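Local structure of glyceraldehyde-3-phosphate dehydrogenase (Sulfolobus solfataricus, 1B7G) at residues 228-233 against 287-292; 149-154 against 234-239; 222-227 against 291-296. The protein catalyses the phosphorylating oxidation of D-glyceraldehyde 3-phosphate in glycolysis, working as a homotetramer that accepts NAD but markedly prefers NADP. The protein carries 1 engineered substitution. One frame throughout, in Å; residues are numbered along the deposited sequence.

In the fold
All three contacts lie in the C-terminal domain, with centres 10 to 12 Å apart. Contact 3, partly buried, is within the mixed sheet and pairs strands 219-227 and 291-298 by a ladder of backbone bonds. Contact 1, at the surface, sits at the sheet's 288-291 turn, where a loop is held by one backbone hydrogen bond and packing round Val287. Contact 2, beside the sheet, is partly buried and mainly apolar: the C-terminal part of helix 139-152 and the residues after it meet helix 233-241. Contacts 1 and 3 share Glu291 and Val292, and Asp290 O probably accepts from Leu227 N. Val231 touches Val154 and Ile236 of contact 2, whose Val151 touches Leu227.

Contact 1. Residues 228-233 against 287-292; sequences KDKVEK and VKDDEV
A beta hairpin joins strands 278-288 and 291-298, and its type II' turn, Lys288 to Glu291, receives the loop that leads from strand 219-227 to helix 233-241. Val231 and Asp289 make the polar link: Val231 N donates to Asp289 O at 2.9 Å, with an N-H...O angle of 160°. The donor stands above the carbonyl plane, 38° out of it, so the bond misses the lone-pair directions. The same oxygen takes a CA-H...O contact from Lys230 CA at 3.2 Å, and two neighbouring loop residues thus converge on one turn carbonyl. Beyond it, the side chains of Lys230 and Asp289 leave the backbone as near-parallel neighbours, but Lys230 NZ stays 6.2 Å from Asp289 OD1, too far for a salt bridge.

The apolar half centres on Val287, whose two methyls divide the work. Its chi1 of -176° turns CG1 to Val231 and CG2 to Lys233. CG1 meets Val231 CG2 at 3.5 Å, the two valines set roughly perpendicular. CG2 lies against the first turn of the helix, 3.6 Å from Lys233 CA, just after the N-cap residue Glu232. Val231 and Val287 also both touch Ile236 of that helix. At the outer edge a water donates to Val287 O at 3.1 Å and accepts a weak bond from Lys233 NZ. Asp229 turns away from the hairpin, its OD2 bonded to Ser155 OG. The turn itself is closed by Lys288 N to Glu291 O and Glu291 N to Lys288 O, the reciprocal pair of backbone bonds that defines a two-residue beta hairpin.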
loop_
_atom_site.group_PDB
_atom_site.type_symbol
_atom_site.label_atom_id
_atom_site.label_comp_id
_atom_site.label_asym_id
_atom_site.label_seq_id
_atom_site.Cartn_x
_atom_site.Cartn_y
_atom_site.Cartn_z
ATOM N N LYS A 228 16.994 -36.138 4.678
ATOM C CA LYS A 228 17.701 -37.427 4.604
ATOM C C LYS A 228 18.198 -37.828 5.971
ATOM O O LYS A 228 18.195 -38.983 6.389
ATOM C CB LYS A 228 18.835 -37.276 3.588
ATOM C CG LYS A 228 19.947 -38.323 3.697
ATOM C CD LYS A 228 20.390 -38.730 2.295
ATOM C CE LYS A 228 21.855 -39.126 2.252
ATOM N NZ LYS A 228 22.184 -39.799 0.964
ATOM N N ASP A 229 18.714 -36.834 6.688
ATOM C CA ASP A 229 19.301 -37.006 7.989
ATOM C C ASP A 229 18.546 -36.269 9.086
ATOM O O ASP A 229 17.819 -35.325 8.783
ATOM C CB ASP A 229 20.750 -36.409 7.923
ATOM C CG ASP A 229 21.392 -36.783 6.590
ATOM O OD1 ASP A 229 21.492 -38.004 6.325
ATOM O OD2 ASP A 229 21.684 -35.854 5.793
ATOM N N LYS A 230 18.771 -36.675 10.335
ATOM C CA LYS A 230 18.165 -35.993 11.473
ATOM C C LYS A 230 18.954 -34.710 11.681
ATOM O O LYS A 230 20.177 -34.710 11.467
ATOM C CB LYS A 230 18.185 -36.852 12.733
ATOM C CG LYS A 230 17.697 -38.278 12.542
ATOM C CD LYS A 230 17.774 -39.069 13.837
ATOM C CE LYS A 230 17.266 -40.488 13.666
ATOM N NZ LYS A 230 18.338 -41.429 13.239
ATOM N N VAL A 231 18.302 -33.597 11.953
ATOM C CA VAL A 231 19.016 -32.336 12.089
ATOM C C VAL A 231 18.617 -31.618 13.374
ATOM O O VAL A 231 17.594 -31.940 13.973
ATOM C CB VAL A 231 18.785 -31.345 10.926
ATOM C CG1 VAL A 231 19.188 -31.903 9.576
ATOM C CG2 VAL A 231 17.351 -30.851 10.885
ATOM N N GLU A 232 19.322 -30.515 13.614
ATOM C CA GLU A 232 18.991 -29.659 14.759
ATOM C C GLU A 232 18.236 -28.422 14.297
ATOM O O GLU A 232 18.579 -27.813 13.274
ATOM C CB GLU A 232 20.300 -29.244 15.439
ATOM C CG GLU A 232 20.948 -30.343 16.263
ATOM C CD GLU A 232 20.335 -30.459 17.646
ATOM O OE1 GLU A 232 19.302 -29.797 17.902
ATOM O OE2 GLU A 232 20.887 -31.211 18.477
ATOM N N LYS A 233 17.241 -27.989 15.062
ATOM C CA LYS A 233 16.491 -26.788 14.729
ATOM C C LYS A 233 17.412 -25.593 14.492
ATOM O O LYS A 233 17.269 -24.860 13.515
ATOM C CB LYS A 233 15.516 -26.407 15.854
ATOM C CG LYS A 233 14.704 -25.154 15.505
ATOM C CD LYS A 233 14.115 -24.553 16.775
ATOM C CE LYS A 233 12.630 -24.266 16.622
ATOM N NZ LYS A 233 11.853 -24.921 17.722
ATOM N N VAL A 287 11.309 -28.568 14.069
ATOM C CA VAL A 287 12.305 -29.539 13.668
ATOM C C VAL A 287 12.347 -30.677 14.684
ATOM O O VAL A 287 12.528 -30.444 15.877
ATOM C CB VAL A 287 13.701 -28.894 13.570
ATOM C CG1 VAL A 287 14.702 -29.916 13.053
ATOM C CG2 VAL A 287 13.657 -27.624 12.720
ATOM N N LYS A 288 12.068 -31.875 14.188
ATOM C CA LYS A 288 12.185 -33.073 14.998
ATOM C C LYS A 288 12.803 -34.214 14.186
ATOM O O LYS A 288 12.153 -34.818 13.339
ATOM C CB LYS A 288 10.879 -33.559 15.618
ATOM C CG LYS A 288 11.171 -34.579 16.728
ATOM C CD LYS A 288 9.907 -35.198 17.294
ATOM C CE LYS A 288 10.247 -35.890 18.622
ATOM N NZ LYS A 288 9.398 -37.098 18.828
ATOM N N ASP A 289 14.064 -34.495 14.486
ATOM C CA ASP A 289 14.750 -35.548 13.739
ATOM C C ASP A 289 14.772 -35.179 12.256
ATOM O O ASP A 289 15.472 -34.230 11.918
ATOM C CB ASP A 289 14.138 -36.916 13.973
ATOM C CG ASP A 289 14.191 -37.413 15.401
ATOM O OD1 ASP A 289 15.088 -37.062 16.200
ATOM O OD2 ASP A 289 13.273 -38.193 15.741
ATOM N N ASP A 290 14.169 -35.997 11.401
ATOM C CA ASP A 290 14.182 -35.762 9.970
ATOM C C ASP A 290 12.921 -35.032 9.466
ATOM O O ASP A 290 12.786 -34.814 8.265
ATOM C CB ASP A 290 14.338 -37.060 9.185
ATOM C CG ASP A 290 13.125 -37.965 9.242
ATOM O OD1 ASP A 290 12.155 -37.690 9.975
ATOM O OD2 ASP A 290 13.151 -39.008 8.540
ATOM N N GLU A 291 12.061 -34.613 10.388
ATOM C CA GLU A 291 10.862 -33.908 9.984
ATOM C C GLU A 291 10.942 -32.419 10.293
ATOM O O GLU A 291 11.181 -32.012 11.427
ATOM C CB GLU A 291 9.606 -34.454 10.667
ATOM C CG GLU A 291 8.369 -34.375 9.794
ATOM C CD GLU A 291 7.061 -34.553 10.560
ATOM O OE1 GLU A 291 7.080 -35.030 11.705
ATOM O OE2 GLU A 291 6.022 -34.184 9.982
ATOM N N VAL A 292 10.666 -31.612 9.267
ATOM C CA VAL A 292 10.595 -30.174 9.457
ATOM C C VAL A 292 9.175 -29.699 9.060
ATOM O O VAL A 292 8.668 -30.037 7.988
ATOM C CB VAL A 292 11.611 -29.426 8.585
ATOM C CG1 VAL A 292 11.403 -27.920 8.727
ATOM C CG2 VAL A 292 13.043 -29.763 8.991
HETATM O O HOH W 1 10.824 -28.186 17.127
#

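Contact 2. Residues 149-154 against 234-239; sequences CTVNKV and KDILSV
Val154 meets three residues of helix 233-241 with its two methyls. Its CG1 packs 3.7 Å from Ile236 CD1, which reaches in across the valine, and also lies against CB of Asp235. Its CG2 comes 3.6 Å from Val239 CG2 and equally close to the backbone oxygen of Asp235. With CG1 anti to the backbone N (chi1 174°), the fork spans the groove between Ile236 and Val239, which lie about one helical turn apart. One turn before Val154, the side chains of Thr150 and Val239 overlap head to tail, with Thr150 CG2 3.9 Å from Val239 CB. A looser touch, Val151 CG1 to Ile236 CD1 at 4.3 Å, completes the apolar strip.

No hydrogen bond crosses the interface, which buries 300 Å² in all. It joins two helices of the C-terminal domain: 139-152, whose first residue is the presumed nucleophile Cys139, and 233-241. The backbone of Val154 is held by its N bonding to Val151 O at 2.8 Å.

Farther out, Thr150 OG1 bonds Arg146 O in its own helix, while the methyl CG2, placed trans to the residue's own amide nitrogen, faces Val239. Ile236 also rests on Ile285 and Val287 of strand 278-288 and on Val231, which touches Val154 too. On the other helix, Cys149 forms a disulfide with Cys123.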
loop_
_atom_site.group_PDB
_atom_site.type_symbol
_atom_site.label_atom_id
_atom_site.label_comp_id
_atom_site.label_asym_id
_atom_site.label_seq_id
_atom_site.Cartn_x
_atom_site.Cartn_y
_atom_site.Cartn_z
ATOM N N CYS A 149 15.581 -25.328 -1.726
ATOM C CA CYS A 149 17.041 -25.253 -2.037
ATOM C C CYS A 149 17.848 -24.691 -0.900
ATOM O O CYS A 149 18.898 -25.274 -0.537
ATOM C CB CYS A 149 17.286 -24.556 -3.358
ATOM S SG CYS A 149 16.528 -25.330 -4.765
ATOM N N THR A 150 17.295 -23.812 -0.056
ATOM C CA THR A 150 17.971 -23.375 1.146
ATOM C C THR A 150 18.032 -24.460 2.229
ATOM O O THR A 150 19.119 -24.636 2.830
ATOM C CB THR A 150 17.321 -22.120 1.775
ATOM O OG1 THR A 150 17.286 -21.104 0.759
ATOM C CG2 THR A 150 18.038 -21.653 3.018
ATOM N N VAL A 151 16.948 -25.159 2.537
ATOM C CA VAL A 151 16.936 -26.169 3.596
ATOM C C VAL A 151 17.872 -27.331 3.273
ATOM O O VAL A 151 18.490 -27.922 4.164
ATOM C CB VAL A 151 15.529 -26.694 3.913
ATOM C CG1 VAL A 151 15.532 -27.945 4.775
ATOM C CG2 VAL A 151 14.718 -25.591 4.681
ATOM N N ASN A 152 17.968 -27.668 2.009
ATOM C CA ASN A 152 18.768 -28.667 1.369
ATOM C C ASN A 152 20.237 -28.509 1.694
ATOM O O ASN A 152 20.931 -29.503 1.827
ATOM C CB ASN A 152 18.516 -28.698 -0.152
ATOM C CG ASN A 152 18.968 -29.964 -0.838
ATOM O OD1 ASN A 152 18.401 -31.068 -0.741
ATOM N ND2 ASN A 152 20.042 -29.826 -1.624
ATOM N N LYS A 153 20.702 -27.307 2.020
ATOM C CA LYS A 153 22.054 -27.101 2.497
ATOM C C LYS A 153 22.289 -27.707 3.876
ATOM O O LYS A 153 23.439 -27.971 4.275
ATOM C CB LYS A 153 22.353 -25.609 2.557
ATOM C CG LYS A 153 22.360 -24.914 1.208
ATOM C CD LYS A 153 22.797 -23.442 1.354
ATOM C CE LYS A 153 22.481 -22.676 0.078
ATOM N NZ LYS A 153 23.357 -21.500 -0.152
ATOM N N VAL A 154 21.255 -27.857 4.680
ATOM C CA VAL A 154 21.404 -28.421 6.019
ATOM C C VAL A 154 21.349 -29.944 5.924
ATOM O O VAL A 154 22.192 -30.611 6.531
ATOM C CB VAL A 154 20.356 -27.886 6.991
ATOM C CG1 VAL A 154 20.437 -28.590 8.334
ATOM C CG2 VAL A 154 20.538 -26.386 7.146
ATOM N N LYS A 234 18.374 -25.399 15.392
ATOM C CA LYS A 234 19.344 -24.329 15.295
ATOM C C LYS A 234 20.009 -24.280 13.920
ATOM O O LYS A 234 20.292 -23.178 13.433
ATOM C CB LYS A 234 20.406 -24.433 16.392
ATOM C CG LYS A 234 21.181 -25.752 16.361
ATOM C CD LYS A 234 22.187 -25.824 17.503
ATOM C CE LYS A 234 22.436 -27.267 17.924
ATOM N NZ LYS A 234 23.249 -27.344 19.172
ATOM N N ASP A 235 20.267 -25.410 13.288
ATOM C CA ASP A 235 20.847 -25.387 11.938
ATOM C C ASP A 235 19.845 -24.984 10.867
ATOM O O ASP A 235 20.210 -24.224 9.954
ATOM C CB ASP A 235 21.490 -26.751 11.635
ATOM C CG ASP A 235 22.737 -26.892 12.528
ATOM O OD1 ASP A 235 23.248 -25.840 12.991
ATOM O OD2 ASP A 235 23.169 -28.027 12.748
ATOM N N ILE A 236 18.583 -25.381 11.014
ATOM C CA ILE A 236 17.555 -24.970 10.036
ATOM C C ILE A 236 17.306 -23.470 10.145
ATOM O O ILE A 236 17.189 -22.710 9.198
ATOM C CB ILE A 236 16.231 -25.693 10.380
ATOM C CG1 ILE A 236 16.406 -27.204 10.183
ATOM C CG2 ILE A 236 15.063 -25.169 9.572
ATOM C CD1 ILE A 236 16.933 -27.580 8.814
ATOM N N LEU A 237 17.227 -23.039 11.400
ATOM C CA LEU A 237 16.963 -21.673 11.760
ATOM C C LEU A 237 18.104 -20.792 11.285
ATOM O O LEU A 237 17.893 -19.724 10.712
ATOM C CB LEU A 237 16.779 -21.535 13.288
ATOM C CG LEU A 237 16.537 -20.099 13.783
ATOM C CD1 LEU A 237 15.308 -19.510 13.105
ATOM C CD2 LEU A 237 16.382 -20.040 15.297
ATOM N N SER A 238 19.340 -21.299 11.487
ATOM C CA SER A 238 20.483 -20.485 11.031
ATOM C C SER A 238 20.512 -20.337 9.542
ATOM O O SER A 238 20.779 -19.203 9.067
ATOM C CB SER A 238 21.786 -21.043 11.621
ATOM O OG SER A 238 22.859 -20.767 10.751
ATOM N N VAL A 239 20.156 -21.320 8.695
ATOM C CA VAL A 239 20.192 -21.015 7.269
ATOM C C VAL A 239 19.021 -20.094 6.918
ATOM O O VAL A 239 19.140 -19.198 6.084
ATOM C CB VAL A 239 20.177 -22.161 6.264
ATOM C CG1 VAL A 239 21.511 -22.880 6.196
ATOM C CG2 VAL A 239 19.058 -23.167 6.503
#

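Contact 3. Residues 222-227 against 291-296; sequences FINITL and EVMLMY
Ile223 and Ile225 pair with Leu294 and Val292 in an antiparallel ladder, part of the mixed sheet of the C-terminal domain; the strand directions differ by 161°. Both pairs are hydrogen-bonded in both directions, the shortest bond being Ile225 N to Val292 O at 2.7 Å and almost straight. The face bearing these side chains is buried. Ile223 CG1 and CD1 lie alongside Leu294 CD1, both at 3.7 Å, while Leu227 CD1 reaches Val292 CG2 at 3.6 Å. Tyr296 CE2 meets Ile223 CG2, and its ring leans on Ala143, Leu144 and Thr147 of helix 139-152.

The opposite face, with Phe222, Asn224, Glu291, Met293 and Met295, is partly exposed: the partner strand covers 25 Å² of Met293 but 93 Å² of Ile223. A chi1 of 175° carries the Asn224 amide over toward Glu291, and ND2 donates to the anti lone pair of OE2 at 2.6 Å; OE2 is tilted out of the amide plane, in keeping with a bond bent to 132°. Cut back to an alanine, this position would lose ND2, likely leaving Glu291 OE2 without this donor and freer to turn. Met295 CB touches Phe222 CD1 at 3.5 Å; in a Met-aromatic contact, SD lies 5.3 Å from the Phe222 centroid, with CE at the edge, in the ring plane.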
loop_
_atom_site.group_PDB
_atom_site.type_symbol
_atom_site.label_atom_id
_atom_site.label_comp_id
_atom_site.label_asym_id
_atom_site.label_seq_id
_atom_site.Cartn_x
_atom_site.Cartn_y
_atom_site.Cartn_z
ATOM N N PHE A 222 1.858 -24.017 3.942
ATOM C CA PHE A 222 1.994 -24.789 5.206
ATOM C C PHE A 222 2.706 -26.080 4.818
ATOM O O PHE A 222 2.223 -26.776 3.915
ATOM C CB PHE A 222 0.637 -25.070 5.835
ATOM C CG PHE A 222 -0.144 -23.809 6.138
ATOM C CD1 PHE A 222 0.135 -23.077 7.275
ATOM C CD2 PHE A 222 -1.094 -23.336 5.253
ATOM C CE1 PHE A 222 -0.560 -21.901 7.537
ATOM C CE2 PHE A 222 -1.789 -22.158 5.507
ATOM C CZ PHE A 222 -1.518 -21.445 6.657
ATOM N N ILE A 223 3.938 -26.230 5.294
ATOM C CA ILE A 223 4.739 -27.277 4.658
ATOM C C ILE A 223 5.382 -28.268 5.615
ATOM O O ILE A 223 5.541 -28.045 6.778
ATOM C CB ILE A 223 5.884 -26.727 3.784
ATOM C CG1 ILE A 223 6.895 -26.050 4.712
ATOM C CG2 ILE A 223 5.414 -25.771 2.701
ATOM C CD1 ILE A 223 8.260 -25.961 4.019
ATOM N N ASN A 224 5.560 -29.439 5.007
ATOM C CA ASN A 224 6.136 -30.561 5.749
ATOM C C ASN A 224 7.264 -31.132 4.870
ATOM O O ASN A 224 6.991 -31.650 3.804
ATOM C CB ASN A 224 5.071 -31.605 6.023
ATOM C CG ASN A 224 5.631 -32.853 6.691
ATOM O OD1 ASN A 224 6.572 -33.530 6.260
ATOM N ND2 ASN A 224 5.023 -33.191 7.824
ATOM N N ILE A 225 8.466 -31.032 5.436
ATOM C CA ILE A 225 9.643 -31.501 4.679
ATOM C C ILE A 225 10.229 -32.722 5.399
ATOM O O ILE A 225 10.299 -32.773 6.623
ATOM C CB ILE A 225 10.710 -30.387 4.619
ATOM C CG1 ILE A 225 10.249 -29.148 3.830
ATOM C CG2 ILE A 225 12.020 -30.901 3.996
ATOM C CD1 ILE A 225 11.150 -27.946 4.111
ATOM N N THR A 226 10.621 -33.734 4.587
ATOM C CA THR A 226 11.316 -34.874 5.195
ATOM C C THR A 226 12.768 -34.851 4.683
ATOM O O THR A 226 12.942 -34.706 3.473
ATOM C CB THR A 226 10.695 -36.233 4.828
ATOM O OG1 THR A 226 9.327 -36.192 5.171
ATOM C CG2 THR A 226 11.419 -37.365 5.566
ATOM N N LEU A 227 13.710 -34.777 5.594
ATOM C CA LEU A 227 15.130 -34.694 5.255
ATOM C C LEU A 227 15.819 -36.063 5.294
ATOM O O LEU A 227 15.336 -37.026 5.894
ATOM C CB LEU A 227 15.841 -33.778 6.269
ATOM C CG LEU A 227 15.194 -32.398 6.441
ATOM C CD1 LEU A 227 15.829 -31.628 7.574
ATOM C CD2 LEU A 227 15.260 -31.632 5.129
ATOM N N GLU A 291 12.061 -34.613 10.388
ATOM C CA GLU A 291 10.862 -33.908 9.984
ATOM C C GLU A 291 10.942 -32.419 10.293
ATOM O O GLU A 291 11.181 -32.012 11.427
ATOM C CB GLU A 291 9.606 -34.454 10.667
ATOM C CG GLU A 291 8.369 -34.375 9.794
ATOM C CD GLU A 291 7.061 -34.553 10.560
ATOM O OE1 GLU A 291 7.080 -35.030 11.705
ATOM O OE2 GLU A 291 6.022 -34.184 9.982
ATOM N N VAL A 292 10.666 -31.612 9.267
ATOM C CA VAL A 292 10.595 -30.174 9.457
ATOM C C VAL A 292 9.175 -29.699 9.060
ATOM O O VAL A 292 8.668 -30.037 7.988
ATOM C CB VAL A 292 11.611 -29.426 8.585
ATOM C CG1 VAL A 292 11.403 -27.920 8.727
ATOM C CG2 VAL A 292 13.043 -29.763 8.991
ATOM N N MET A 293 8.595 -28.871 9.905
ATOM C CA MET A 293 7.310 -28.259 9.558
ATOM C C MET A 293 7.466 -26.737 9.738
ATOM O O MET A 293 8.299 -26.359 10.519
ATOM C CB MET A 293 6.162 -28.809 10.388
ATOM C CG MET A 293 5.489 -30.037 9.795
ATOM S SD MET A 293 4.229 -30.786 10.869
ATOM C CE MET A 293 5.269 -31.481 12.129
ATOM N N LEU A 294 6.832 -25.947 8.894
ATOM C CA LEU A 294 6.826 -24.489 9.054
ATOM C C LEU A 294 5.752 -23.858 8.160
ATOM O O LEU A 294 5.181 -24.469 7.233
ATOM C CB LEU A 294 8.207 -23.871 8.816
ATOM C CG LEU A 294 8.836 -24.145 7.442
ATOM C CD1 LEU A 294 8.400 -23.116 6.427
ATOM C CD2 LEU A 294 10.367 -24.184 7.569
ATOM N N MET A 295 5.471 -22.574 8.358
ATOM C CA MET A 295 4.514 -21.898 7.466
ATOM C C MET A 295 5.102 -20.550 7.062
ATOM O O MET A 295 5.925 -19.965 7.802
ATOM C CB MET A 295 3.159 -21.683 8.222
ATOM C CG MET A 295 3.416 -20.803 9.442
ATOM S SD MET A 295 1.931 -20.243 10.216
ATOM C CE MET A 295 1.275 -21.656 11.014
ATOM N N TYR A 296 4.681 -20.060 5.909
ATOM C CA TYR A 296 5.219 -18.776 5.441
ATOM C C TYR A 296 4.201 -18.051 4.592
ATOM O O TYR A 296 3.264 -18.655 4.014
ATOM C CB TYR A 296 6.586 -19.012 4.740
ATOM C CG TYR A 296 6.616 -19.992 3.597
ATOM C CD1 TYR A 296 6.144 -19.633 2.326
ATOM C CD2 TYR A 296 7.138 -21.255 3.737
ATOM C CE1 TYR A 296 6.189 -20.536 1.285
ATOM C CE2 TYR A 296 7.210 -22.156 2.691
ATOM C CZ TYR A 296 6.706 -21.802 1.468
ATOM O OH TYR A 296 6.720 -22.706 0.439
#